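Local coordinates for probable L,D-transpeptidase 3 (Mycobacterium tuberculosis, PDB 6D4K), which is a probable L,D-transpeptidase of cell wall biogenesis, may anchor proteins to peptidoglycan, and is covalently modified by the beta-lactam faropenem, at residues A[216-221]-A[234-239]. Numbering follows the deposited sequence.
Sequences YVHSAP and HGCISL
Strands 216-219 and 237-239 pair in parallel in the mixed sheet of the YkuD-type L,D-transpeptidase catalytic domain, with V217 opposite I237 and S219 opposite L239. The pairing brings together the predicted proton donor/acceptor H218 and the predicted nucleophile C236, the residue that covalently binds the acetyl group of faropenem.

Four backbone hydrogen bonds join the segments, alternating in direction. I237 N binds Y216 O at 2.9 Å, and H218 N binds I237 O at 3.1 Å. Further on, L239 N reaches H218 O and A220 N reaches L239 O.

V217, I237 and L239 share one face of the sheet. CG1 of V217, anti to its own N (chi1 -178°), meets L239 CD1 at 3.6 Å. The other branch, V217 CG2, rests on I237 CD1 at 3.9 Å. F128 packs on I237 and L239, and helix 241-250 packs on V217 and L239 through Y247 and A244.

H218 and S238 point to the other face. The C236 CB lies in the plane of the H218 ring at its edge, 3.5 Å from NE2. C236 SG sits obliquely to the H218 ring, 4.9 Å from its centroid. C236 SG also accepts a weak hydrogen bond from Y216 N at 3.4 Å. Beyond the ring, A220 CB packs against the CB and OG of S238.

A hydrogen bond within 216-221 helps hold the rotation of the imidazole: H218 ND1 donates to S219 O at 2.8 Å, approaching from above the carbonyl plane.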
loop_
_atom_site.group_PDB
_atom_site.type_symbol
_atom_site.label_atom_id
_atom_site.label_comp_id
_atom_site.label_asym_id
_atom_site.label_seq_id
_atom_site.Cartn_x
_atom_site.Cartn_y
_atom_site.Cartn_z
ATOM N N TYR A 216 -6.301 -2.598 -4.395
ATOM C CA TYR A 216 -6.531 -1.268 -3.842
ATOM C C TYR A 216 -7.334 -1.346 -2.552
ATOM O O TYR A 216 -8.117 -2.279 -2.342
ATOM C CB TYR A 216 -7.356 -0.390 -4.794
ATOM C CG TYR A 216 -6.658 0.019 -6.066
ATOM C CD1 TYR A 216 -6.590 -0.844 -7.160
ATOM C CD2 TYR A 216 -6.116 1.288 -6.201
ATOM C CE1 TYR A 216 -5.961 -0.459 -8.336
ATOM C CE2 TYR A 216 -5.494 1.681 -7.370
ATOM C CZ TYR A 216 -5.417 0.807 -8.435
ATOM O OH TYR A 216 -4.787 1.206 -9.598
ATOM N N VAL A 217 -7.122 -0.351 -1.688
ATOM C CA VAL A 217 -8.127 0.089 -0.725
ATOM C C VAL A 217 -8.883 1.227 -1.390
ATOM O O VAL A 217 -8.265 2.164 -1.910
ATOM C CB VAL A 217 -7.467 0.584 0.577
ATOM C CG1 VAL A 217 -8.534 1.000 1.573
ATOM C CG2 VAL A 217 -6.556 -0.477 1.180
ATOM N N HIS A 218 -10.211 1.157 -1.406
ATOM C CA HIS A 218 -10.920 2.164 -2.180
ATOM C C HIS A 218 -12.356 2.318 -1.705
ATOM O O HIS A 218 -12.892 1.486 -0.968
ATOM C CB HIS A 218 -10.864 1.845 -3.677
ATOM C CG HIS A 218 -11.663 0.645 -4.071
ATOM N ND1 HIS A 218 -12.976 0.731 -4.480
ATOM C CD2 HIS A 218 -11.338 -0.668 -4.121
ATOM C CE1 HIS A 218 -13.426 -0.478 -4.766
ATOM N NE2 HIS A 218 -12.451 -1.344 -4.559
ATOM N N SER A 219 -12.970 3.411 -2.151
ATOM C CA SER A 219 -14.382 3.660 -1.895
ATOM C C SER A 219 -15.228 2.769 -2.788
ATOM O O SER A 219 -14.969 2.643 -3.989
ATOM C CB SER A 219 -14.722 5.115 -2.203
ATOM O OG SER A 219 -14.168 5.509 -3.448
ATOM N N ALA A 220 -16.253 2.160 -2.203
ATOM C CA ALA A 220 -17.130 1.236 -2.924
ATOM C C ALA A 220 -18.577 1.486 -2.517
ATOM O O ALA A 220 -19.205 0.663 -1.841
ATOM C CB ALA A 220 -16.710 -0.213 -2.668
ATOM N N PRO A 221 -19.149 2.621 -2.937
ATOM C CA PRO A 221 -20.514 2.960 -2.492
ATOM C C PRO A 221 -21.579 1.966 -2.922
ATOM O O PRO A 221 -22.577 1.797 -2.208
ATOM C CB PRO A 221 -20.749 4.361 -3.074
ATOM C CG PRO A 221 -19.727 4.511 -4.163
ATOM C CD PRO A 221 -18.559 3.663 -3.792
ATOM N N HIS A 234 -13.547 -8.260 -5.520
ATOM C CA HIS A 234 -12.734 -9.145 -6.345
ATOM C C HIS A 234 -11.279 -9.190 -5.891
ATOM O O HIS A 234 -10.394 -9.556 -6.674
ATOM C CB HIS A 234 -12.831 -8.767 -7.823
ATOM C CG HIS A 234 -14.065 -9.296 -8.490
ATOM N ND1 HIS A 234 -15.285 -9.354 -7.848
ATOM C CD2 HIS A 234 -14.259 -9.816 -9.725
ATOM C CE1 HIS A 234 -16.177 -9.870 -8.671
ATOM N NE2 HIS A 234 -15.580 -10.160 -9.812
ATOM N N GLY A 235 -11.018 -8.838 -4.638
ATOM C CA GLY A 235 -9.672 -8.839 -4.104
ATOM C C GLY A 235 -9.400 -7.574 -3.322
ATOM O O GLY A 235 -8.699 -7.600 -2.306
ATOM N N CYS A 236 -9.966 -6.463 -3.786
ATOM C CA CYS A 236 -9.710 -5.168 -3.179
ATOM C C CYS A 236 -10.371 -5.062 -1.808
ATOM O O CYS A 236 -11.278 -5.819 -1.460
ATOM C CB CYS A 236 -10.209 -4.043 -4.086
ATOM S SG CYS A 236 -9.248 -3.858 -5.606
ATOM N N ILE A 237 -9.885 -4.105 -1.025
ATOM C CA ILE A 237 -10.429 -3.801 0.295
ATOM C C ILE A 237 -11.422 -2.659 0.124
ATOM O O ILE A 237 -11.033 -1.521 -0.154
ATOM C CB ILE A 237 -9.314 -3.427 1.277
ATOM C CG1 ILE A 237 -8.393 -4.627 1.520
ATOM C CG2 ILE A 237 -9.902 -2.863 2.578
ATOM C CD1 ILE A 237 -7.022 -4.246 2.037
ATOM N N SER A 238 -12.708 -2.963 0.288
ATOM C CA SER A 238 -13.778 -2.025 -0.016
ATOM C C SER A 238 -14.172 -1.270 1.247
ATOM O O SER A 238 -14.362 -1.882 2.301
ATOM C CB SER A 238 -14.997 -2.790 -0.526
ATOM O OG SER A 238 -14.740 -3.388 -1.782
ATOM N N LEU A 239 -14.322 0.049 1.128
ATOM C CA LEU A 239 -14.765 0.900 2.225
ATOM C C LEU A 239 -15.909 1.785 1.749
ATOM O O LEU A 239 -16.150 1.935 0.550
ATOM C CB LEU A 239 -13.628 1.803 2.728
ATOM C CG LEU A 239 -12.341 1.148 3.233
ATOM C CD1 LEU A 239 -11.298 2.205 3.553
ATOM C CD2 LEU A 239 -12.625 0.284 4.455
#